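Local coordinates for adherence and virulence protein A (Streptococcus pneumoniae, PDB 6PON) that binds fibronectin and probably serves pneumococcal adherence and virulence, at residues 87-92 with 103-108; 93-98 with 170-175. All blocks are in the same frame, centred on the assembly; numbering follows the deposited sequence.

Contact 1: residues 87-92 with 103-108; sequences LIESIE and TVSNKN
L87 and S105 pair through their backbones. L87 N donates to S105 O at 2.9 Å. S105 N returns a bond to L87 O at 3.1 Å. Farther along, T103 N donates to S90 O at 3.0 Å. T103 O is gripped twice. E89 N reaches it at 2.7 Å, and S90 N adds a weak bond at 3.5 Å.

Two residues of one strand, E89 and S90, thus face the single residue T103 of the other. This is a classic beta bulge. It sits in the antiparallel hairpin of strands 87-93 and 99-107, the first two strands of a five-stranded antiparallel sheet. The backbone of E89 departs from extended beta geometry here (phi -91°, psi -40°), and its CB points toward strand 103-107.

L87, S90, T103 and S105 share one face of the sheet. The E89 side chain, leaving the bulge toward the partner strand, meets S105 there. S105 OG donates to E89 OE2 at 2.7 Å, and it meets the carboxylate from well above its plane. E89 reaches it with CG anti to its own carbonyl carbon (chi1 -82°) and an extended chain beyond. The other oxygen, OE1, is bonded to Q115 NE2 of the next strand, so the carboxylate ties together side chains of three strands. S90 OG and T103 OG1 stand 3.2 Å apart, and one water touches both hydroxyls.

Apolar contact is light. I88 and V104 form a non-hydrogen-bonded pair on the other face, where I88 CG1 is 4.4 Å from V104 CG1. Both residues are buried. I88 also packs on I24 of strand 23-28, and V104 on A86. V104 CA makes a CH...O contact with L87 O.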
ATOM      1  N   LEU B  87     -37.532  28.063   0.169  1.00 26.66           N
ATOM      2  CA  LEU B  87     -37.392  26.628   0.003  1.00 28.10           C
ATOM      3  C   LEU B  87     -35.924  26.318  -0.264  1.00 25.25           C
ATOM      4  O   LEU B  87     -35.264  27.015  -1.040  1.00 22.65           O
ATOM      5  CB  LEU B  87     -38.266  26.122  -1.147  1.00 25.37           C
ATOM      6  CG  LEU B  87     -37.985  24.679  -1.570  1.00 30.86           C
ATOM      7  CD1 LEU B  87     -38.513  23.716  -0.515  1.00 31.41           C
ATOM      8  CD2 LEU B  87     -38.556  24.351  -2.944  1.00 28.90           C
ATOM      9  N   ILE B  88     -35.404  25.297   0.404  1.00 25.19           N
ATOM     10  CA  ILE B  88     -33.998  24.939   0.272  1.00 21.66           C
ATOM     11  C   ILE B  88     -33.875  23.965  -0.889  1.00 25.67           C
ATOM     12  O   ILE B  88     -34.350  22.831  -0.812  1.00 29.72           O
ATOM     13  CB  ILE B  88     -33.445  24.355   1.574  1.00 24.88           C
ATOM     14  CG1 ILE B  88     -33.354  25.462   2.625  1.00 21.55           C
ATOM     15  CG2 ILE B  88     -32.069  23.746   1.341  1.00 26.10           C
ATOM     16  CD1 ILE B  88     -32.997  24.985   3.988  1.00 25.95           C
ATOM     17  N   GLU B  89     -33.240  24.404  -1.973  1.00 22.97           N
ATOM     18  CA  GLU B  89     -33.258  23.589  -3.178  1.00 25.86           C
ATOM     19  C   GLU B  89     -32.095  22.615  -3.261  1.00 28.75           C
ATOM     20  O   GLU B  89     -32.289  21.469  -3.670  1.00 25.73           O
ATOM     21  CB  GLU B  89     -33.293  24.486  -4.411  1.00 28.10           C
ATOM     22  CG  GLU B  89     -34.715  24.946  -4.702  1.00 31.32           C
ATOM     23  CD  GLU B  89     -34.803  25.954  -5.817  1.00 37.01           C
ATOM     24  OE1 GLU B  89     -33.765  26.570  -6.166  1.00 33.81           O
ATOM     25  OE2 GLU B  89     -35.925  26.125  -6.343  1.00 37.67           O
ATOM     26  N   SER B  90     -30.899  23.037  -2.854  1.00 24.81           N
ATOM     27  CA  SER B  90     -29.715  22.198  -2.915  1.00 22.37           C
ATOM     28  C   SER B  90     -28.719  22.696  -1.875  1.00 28.38           C
ATOM     29  O   SER B  90     -28.718  23.881  -1.522  1.00 22.01           O
ATOM     30  CB  SER B  90     -29.080  22.238  -4.304  1.00 22.04           C
ATOM     31  OG  SER B  90     -28.541  23.527  -4.552  1.00 21.61           O
ATOM     32  N   ILE B  91     -27.875  21.783  -1.379  1.00 21.99           N
ATOM     33  CA  ILE B  91     -26.805  22.136  -0.451  1.00 22.04           C
ATOM     34  C   ILE B  91     -25.538  21.457  -0.945  1.00 22.77           C
ATOM     35  O   ILE B  91     -25.467  20.224  -0.986  1.00 25.16           O
ATOM     36  CB  ILE B  91     -27.114  21.722   0.999  1.00 24.07           C
ATOM     37  CG1 ILE B  91     -28.363  22.431   1.517  1.00 19.97           C
ATOM     38  CG2 ILE B  91     -25.931  22.033   1.913  1.00 18.52           C
ATOM     39  CD1 ILE B  91     -28.821  21.908   2.847  1.00 19.86           C
ATOM     40  N   GLU B  92     -24.533  22.255  -1.302  1.00 19.61           N
ATOM     41  CA  GLU B  92     -23.418  21.743  -2.086  1.00 25.15           C
ATOM     42  C   GLU B  92     -22.104  22.291  -1.558  1.00 23.78           C
ATOM     43  O   GLU B  92     -21.969  23.501  -1.338  1.00 20.15           O
ATOM     44  CB  GLU B  92     -23.567  22.101  -3.579  1.00 23.73           C
ATOM     45  CG  GLU B  92     -24.867  21.627  -4.254  1.00 24.41           C
ATOM     46  CD  GLU B  92     -25.008  20.107  -4.294  1.00 28.29           C
ATOM     47  OE1 GLU B  92     -23.999  19.400  -4.062  1.00 32.67           O
ATOM     48  OE2 GLU B  92     -26.130  19.612  -4.540  1.00 30.93           O
ATOM     49  N   THR B 103     -28.669  26.804  -2.264  1.00 19.47           N
ATOM     50  CA  THR B 103     -29.548  27.466  -3.212  1.00 25.12           C
ATOM     51  C   THR B 103     -30.976  27.419  -2.688  1.00 24.20           C
ATOM     52  O   THR B 103     -31.442  26.387  -2.184  1.00 22.29           O
ATOM     53  CB  THR B 103     -29.456  26.829  -4.599  1.00 23.08           C
ATOM     54  OG1 THR B 103     -28.082  26.706  -4.959  1.00 28.95           O
ATOM     55  CG2 THR B 103     -30.098  27.717  -5.612  1.00 23.41           C
ATOM     56  N   VAL B 104     -31.654  28.561  -2.788  1.00 25.59           N
ATOM     57  CA  VAL B 104     -33.009  28.735  -2.287  1.00 25.35           C
ATOM     58  C   VAL B 104     -33.837  29.453  -3.334  1.00 26.50           C
ATOM     59  O   VAL B 104     -33.331  30.209  -4.169  1.00 24.36           O
ATOM     60  CB  VAL B 104     -33.068  29.544  -0.977  1.00 23.77           C
ATOM     61  CG1 VAL B 104     -32.203  28.901   0.080  1.00 23.44           C
ATOM     62  CG2 VAL B 104     -32.651  30.991  -1.250  1.00 18.70           C
ATOM     63  N   SER B 105     -35.134  29.220  -3.260  1.00 30.15           N
ATOM     64  CA  SER B 105     -36.099  29.933  -4.066  1.00 30.00           C
ATOM     65  C   SER B 105     -37.196  30.432  -3.141  1.00 25.49           C
ATOM     66  O   SER B 105     -37.485  29.816  -2.109  1.00 26.77           O
ATOM     67  CB  SER B 105     -36.661  29.039  -5.177  1.00 27.50           C
ATOM     68  OG  SER B 105     -37.130  27.828  -4.640  1.00 24.35           O
ATOM     69  N   ASN B 106     -37.792  31.558  -3.512  1.00 27.64           N
ATOM     70  CA  ASN B 106     -38.791  32.221  -2.687  1.00 28.67           C
ATOM     71  C   ASN B 106     -39.702  33.033  -3.604  1.00 29.36           C
ATOM     72  O   ASN B 106     -39.507  33.089  -4.825  1.00 29.19           O
ATOM     73  CB  ASN B 106     -38.112  33.099  -1.630  1.00 25.70           C
ATOM     74  CG  ASN B 106     -38.940  33.254  -0.370  1.00 27.42           C
ATOM     75  OD1 ASN B 106     -40.131  32.958  -0.355  1.00 27.21           O
ATOM     76  ND2 ASN B 106     -38.305  33.721   0.701  1.00 25.15           N
ATOM     77  N   LYS B 107     -40.723  33.639  -3.018  1.00 28.65           N
ATOM     78  CA  LYS B 107     -41.475  34.664  -3.721  1.00 30.86           C
ATOM     79  C   LYS B 107     -41.059  36.023  -3.177  1.00 27.25           C
ATOM     80  O   LYS B 107     -40.475  36.123  -2.095  1.00 28.17           O
ATOM     81  CB  LYS B 107     -42.993  34.444  -3.591  1.00 29.24           C
ATOM     82  CG  LYS B 107     -43.526  34.248  -2.176  1.00 40.85           C
ATOM     83  CD  LYS B 107     -45.064  34.286  -2.171  1.00 40.87           C
ATOM     84  CE  LYS B 107     -45.668  33.186  -1.283  1.00 40.33           C
ATOM     85  NZ  LYS B 107     -45.781  33.552   0.164  1.00 46.70           N
ATOM     86  N   ASN B 108     -41.311  37.073  -3.966  1.00 27.47           N
ATOM     87  CA  ASN B 108     -41.181  38.431  -3.460  1.00 22.95           C
ATOM     88  C   ASN B 108     -42.571  38.946  -3.062  1.00 26.26           C
ATOM     89  O   ASN B 108     -43.541  38.183  -2.967  1.00 24.76           O
ATOM     90  CB  ASN B 108     -40.453  39.336  -4.465  1.00 24.29           C
ATOM     91  CG  ASN B 108     -41.222  39.549  -5.773  1.00 24.49           C
ATOM     92  OD1 ASN B 108     -42.415  39.295  -5.869  1.00 25.43           O
ATOM     93  ND2 ASN B 108     -40.523  40.043  -6.777  1.00 25.37           N
TER
HETATM   94  O   HOH W   1     -26.143  24.505  -3.719  1.00 24.14           O

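Contact 2: residues 93-98 with 170-175; sequences QVENDR and SLNPFT
N96 and F174 form the tight side of this contact. N96 OD1 lies at the ring edge, near its plane, 3.0 Å from F174 CE2. The amide and ring planes are 68° apart. N96 gets there with CG anti to its backbone N (chi1 -158°). Its ND2 passes near CD and CG of P173 and is hydrogen-bonded to Q200 O. The F174 ring also stacks with H9 of helix 5-19. It meets F226 of the second subunit edge-to-face, and P173 packs on that same F226.

Turns shape both partners. V94 to D97 is a type II' beta turn, closed by D97 N to V94 O. It links strands 87-93 and 99-107. In segment 170-175, N172 OD1 accepts from F174 N at 3.0 Å, which makes an Asx turn ahead of helix 178-187.

The looser side lies around E95, which is exposed to solvent. N172 ND2 donates to E95 OE2 at 2.9 Å, nearly straight at 172°. The bond lies in the amide plane but reaches the carboxylate from above its own plane. A water donates to the same OE2 and also touches T175 OG1.

Both ends of the N172 amide are therefore in use. Its oxygen holds the Asx turn and its nitrogen holds E95, which fixes the rotation of the amide between the two loops.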
ATOM      1  N   GLN B  93     -21.141  21.393  -1.370  1.00 23.66           N
ATOM      2  CA  GLN B  93     -19.755  21.789  -1.185  1.00 21.75           C
ATOM      3  C   GLN B  93     -19.135  22.095  -2.543  1.00 21.64           C
ATOM      4  O   GLN B  93     -19.393  21.395  -3.527  1.00 24.81           O
ATOM      5  CB  GLN B  93     -18.980  20.670  -0.486  1.00 20.55           C
ATOM      6  CG  GLN B  93     -17.522  20.954  -0.236  1.00 19.95           C
ATOM      7  CD  GLN B  93     -16.831  19.793   0.441  1.00 22.87           C
ATOM      8  OE1 GLN B  93     -17.366  18.679   0.496  1.00 21.52           O
ATOM      9  NE2 GLN B  93     -15.646  20.048   0.981  1.00 20.12           N
ATOM     10  N   VAL B  94     -18.320  23.143  -2.602  1.00 22.96           N
ATOM     11  CA  VAL B  94     -17.522  23.402  -3.798  1.00 25.23           C
ATOM     12  C   VAL B  94     -16.305  22.488  -3.754  1.00 24.16           C
ATOM     13  O   VAL B  94     -15.402  22.690  -2.939  1.00 27.26           O
ATOM     14  CB  VAL B  94     -17.091  24.868  -3.898  1.00 26.81           C
ATOM     15  CG1 VAL B  94     -16.343  25.081  -5.204  1.00 22.30           C
ATOM     16  CG2 VAL B  94     -18.286  25.792  -3.799  1.00 20.22           C
ATOM     17  N   GLU B  95     -16.277  21.486  -4.625  1.00 28.69           N
ATOM     18  CA  GLU B  95     -15.109  20.601  -4.759  1.00 26.21           C
ATOM     19  C   GLU B  95     -14.833  19.991  -3.383  1.00 26.21           C
ATOM     20  O   GLU B  95     -15.769  19.471  -2.751  1.00 25.67           O
ATOM     21  CB  GLU B  95     -13.959  21.395  -5.377  1.00 24.11           C
ATOM     22  CG  GLU B  95     -14.002  21.503  -6.888  1.00 30.92           C
ATOM     23  CD  GLU B  95     -14.177  20.137  -7.587  1.00 40.17           C
ATOM     24  OE1 GLU B  95     -15.201  19.956  -8.292  1.00 45.10           O
ATOM     25  OE2 GLU B  95     -13.302  19.251  -7.439  1.00 33.17           O
ATOM     26  N   ASN B  96     -13.599  20.037  -2.876  1.00 25.11           N
ATOM     27  CA  ASN B  96     -13.300  19.658  -1.502  1.00 26.67           C
ATOM     28  C   ASN B  96     -12.765  20.850  -0.724  1.00 26.14           C
ATOM     29  O   ASN B  96     -12.035  20.687   0.252  1.00 24.84           O
ATOM     30  CB  ASN B  96     -12.307  18.499  -1.434  1.00 25.72           C
ATOM     31  CG  ASN B  96     -12.378  17.742  -0.109  1.00 25.11           C
ATOM     32  OD1 ASN B  96     -13.454  17.331   0.323  1.00 21.89           O
ATOM     33  ND2 ASN B  96     -11.224  17.554   0.540  1.00 26.51           N
ATOM     34  N   ASP B  97     -13.124  22.057  -1.151  1.00 27.44           N
ATOM     35  CA  ASP B  97     -12.703  23.257  -0.451  1.00 21.78           C
ATOM     36  C   ASP B  97     -13.668  23.539   0.702  1.00 21.09           C
ATOM     37  O   ASP B  97     -14.700  22.885   0.851  1.00 21.36           O
ATOM     38  CB  ASP B  97     -12.639  24.431  -1.423  1.00 24.17           C
ATOM     39  CG  ASP B  97     -11.691  25.532  -0.967  1.00 31.05           C
ATOM     40  OD1 ASP B  97     -11.254  25.547   0.212  1.00 22.86           O
ATOM     41  OD2 ASP B  97     -11.394  26.406  -1.808  1.00 36.24           O
ATOM     42  N   ARG B  98     -13.316  24.519   1.532  1.00 20.49           N
ATOM     43  CA  ARG B  98     -14.122  24.886   2.698  1.00 19.45           C
ATOM     44  C   ARG B  98     -15.141  25.971   2.337  1.00 23.95           C
ATOM     45  O   ARG B  98     -15.135  27.082   2.866  1.00 23.25           O
ATOM     46  CB  ARG B  98     -13.219  25.328   3.847  1.00 19.09           C
ATOM     47  CG  ARG B  98     -12.369  24.188   4.493  1.00 23.95           C
ATOM     48  CD  ARG B  98     -11.159  24.749   5.244  1.00 16.95           C
ATOM     49  NE  ARG B  98     -10.466  25.638   4.321  1.00 29.17           N
ATOM     50  CZ  ARG B  98      -9.670  26.641   4.674  1.00 31.26           C
ATOM     51  NH1 ARG B  98      -9.457  26.914   5.958  1.00 34.77           N
ATOM     52  NH2 ARG B  98      -9.126  27.400   3.732  1.00 35.09           N
ATOM     53  N   SER B 170      -4.419  22.708  -6.409  1.00 28.19           N
ATOM     54  CA  SER B 170      -4.247  21.312  -6.018  1.00 32.45           C
ATOM     55  C   SER B 170      -5.423  20.461  -6.488  1.00 37.45           C
ATOM     56  O   SER B 170      -6.174  20.888  -7.373  1.00 41.23           O
ATOM     57  CB  SER B 170      -4.077  21.185  -4.511  1.00 29.45           C
ATOM     58  OG  SER B 170      -5.316  21.368  -3.862  1.00 37.06           O
ATOM     59  N   LEU B 171      -5.585  19.261  -5.902  1.00 31.14           N
ATOM     60  CA  LEU B 171      -6.404  18.210  -6.500  1.00 28.83           C
ATOM     61  C   LEU B 171      -7.403  17.634  -5.503  1.00 28.63           C
ATOM     62  O   LEU B 171      -7.052  17.322  -4.362  1.00 27.42           O
ATOM     63  CB  LEU B 171      -5.528  17.070  -7.034  1.00 28.92           C
ATOM     64  CG  LEU B 171      -4.639  17.323  -8.249  1.00 32.16           C
ATOM     65  CD1 LEU B 171      -3.675  16.171  -8.399  1.00 28.58           C
ATOM     66  CD2 LEU B 171      -5.463  17.486  -9.505  1.00 26.86           C
ATOM     67  N   ASN B 172      -8.635  17.458  -5.955  1.00 24.79           N
ATOM     68  CA  ASN B 172      -9.687  16.906  -5.115  1.00 26.26           C
ATOM     69  C   ASN B 172      -9.444  15.421  -4.851  1.00 25.30           C
ATOM     70  O   ASN B 172      -9.543  14.614  -5.785  1.00 20.86           O
ATOM     71  CB  ASN B 172     -11.034  17.130  -5.793  1.00 26.39           C
ATOM     72  CG  ASN B 172     -12.204  16.755  -4.914  1.00 28.46           C
ATOM     73  OD1 ASN B 172     -12.069  15.953  -3.985  1.00 29.68           O
ATOM     74  ND2 ASN B 172     -13.369  17.337  -5.200  1.00 26.80           N
ATOM     75  N   PRO B 173      -9.165  15.012  -3.607  1.00 25.75           N
ATOM     76  CA  PRO B 173      -8.801  13.606  -3.357  1.00 27.72           C
ATOM     77  C   PRO B 173      -9.953  12.637  -3.506  1.00 22.98           C
ATOM     78  O   PRO B 173      -9.708  11.440  -3.659  1.00 25.06           O
ATOM     79  CB  PRO B 173      -8.279  13.625  -1.909  1.00 23.73           C
ATOM     80  CG  PRO B 173      -8.980  14.774  -1.290  1.00 25.25           C
ATOM     81  CD  PRO B 173      -9.169  15.810  -2.370  1.00 26.18           C
ATOM     82  N   PHE B 174     -11.197  13.104  -3.442  1.00 23.82           N
ATOM     83  CA  PHE B 174     -12.333  12.198  -3.574  1.00 23.02           C
ATOM     84  C   PHE B 174     -12.524  11.741  -5.015  1.00 20.97           C
ATOM     85  O   PHE B 174     -13.023  10.641  -5.246  1.00 26.99           O
ATOM     86  CB  PHE B 174     -13.621  12.875  -3.069  1.00 23.42           C
ATOM     87  CG  PHE B 174     -13.692  13.017  -1.577  1.00 18.05           C
ATOM     88  CD1 PHE B 174     -14.127  11.972  -0.791  1.00 19.93           C
ATOM     89  CD2 PHE B 174     -13.323  14.192  -0.962  1.00 20.13           C
ATOM     90  CE1 PHE B 174     -14.185  12.087   0.586  1.00 19.56           C
ATOM     91  CE2 PHE B 174     -13.380  14.316   0.407  1.00 22.22           C
ATOM     92  CZ  PHE B 174     -13.811  13.255   1.182  1.00 22.41           C
ATOM     93  N   THR B 175     -12.143  12.567  -5.988  1.00 25.12           N
ATOM     94  CA  THR B 175     -12.515  12.354  -7.385  1.00 26.44           C
ATOM     95  C   THR B 175     -11.330  12.146  -8.308  1.00 23.19           C
ATOM     96  O   THR B 175     -11.541  11.956  -9.509  1.00 27.39           O
ATOM     97  CB  THR B 175     -13.326  13.540  -7.920  1.00 24.60           C
ATOM     98  OG1 THR B 175     -12.532  14.734  -7.805  1.00 27.79           O
ATOM     99  CG2 THR B 175     -14.605  13.717  -7.128  1.00 27.42           C
TER
HETATM  100  O   HOH W   2     -13.275  17.060  -9.307  1.00 37.40           O

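How the contacts relate
The two contacts adjoin in sequence, because 87-92 runs straight into 93-98. Their centres are still about 23 Å apart. Contact 1 joins the first two strands of the five-stranded antiparallel sheet, toward the open end of the hairpin. Contact 2 lies at the connecting turn, and its centre is about 5 Å from the centre of the chain. Along the chain the order is 87-92, 93-98, 103-108, 170-175, so the segments alternate. The hairpin thus leads from the strand pairing of contact 1 to its turn, which meets the later loop 170-175 beside helix 5-19. Contact 2 also reaches the second subunit, whereas no other chain touches contact 1.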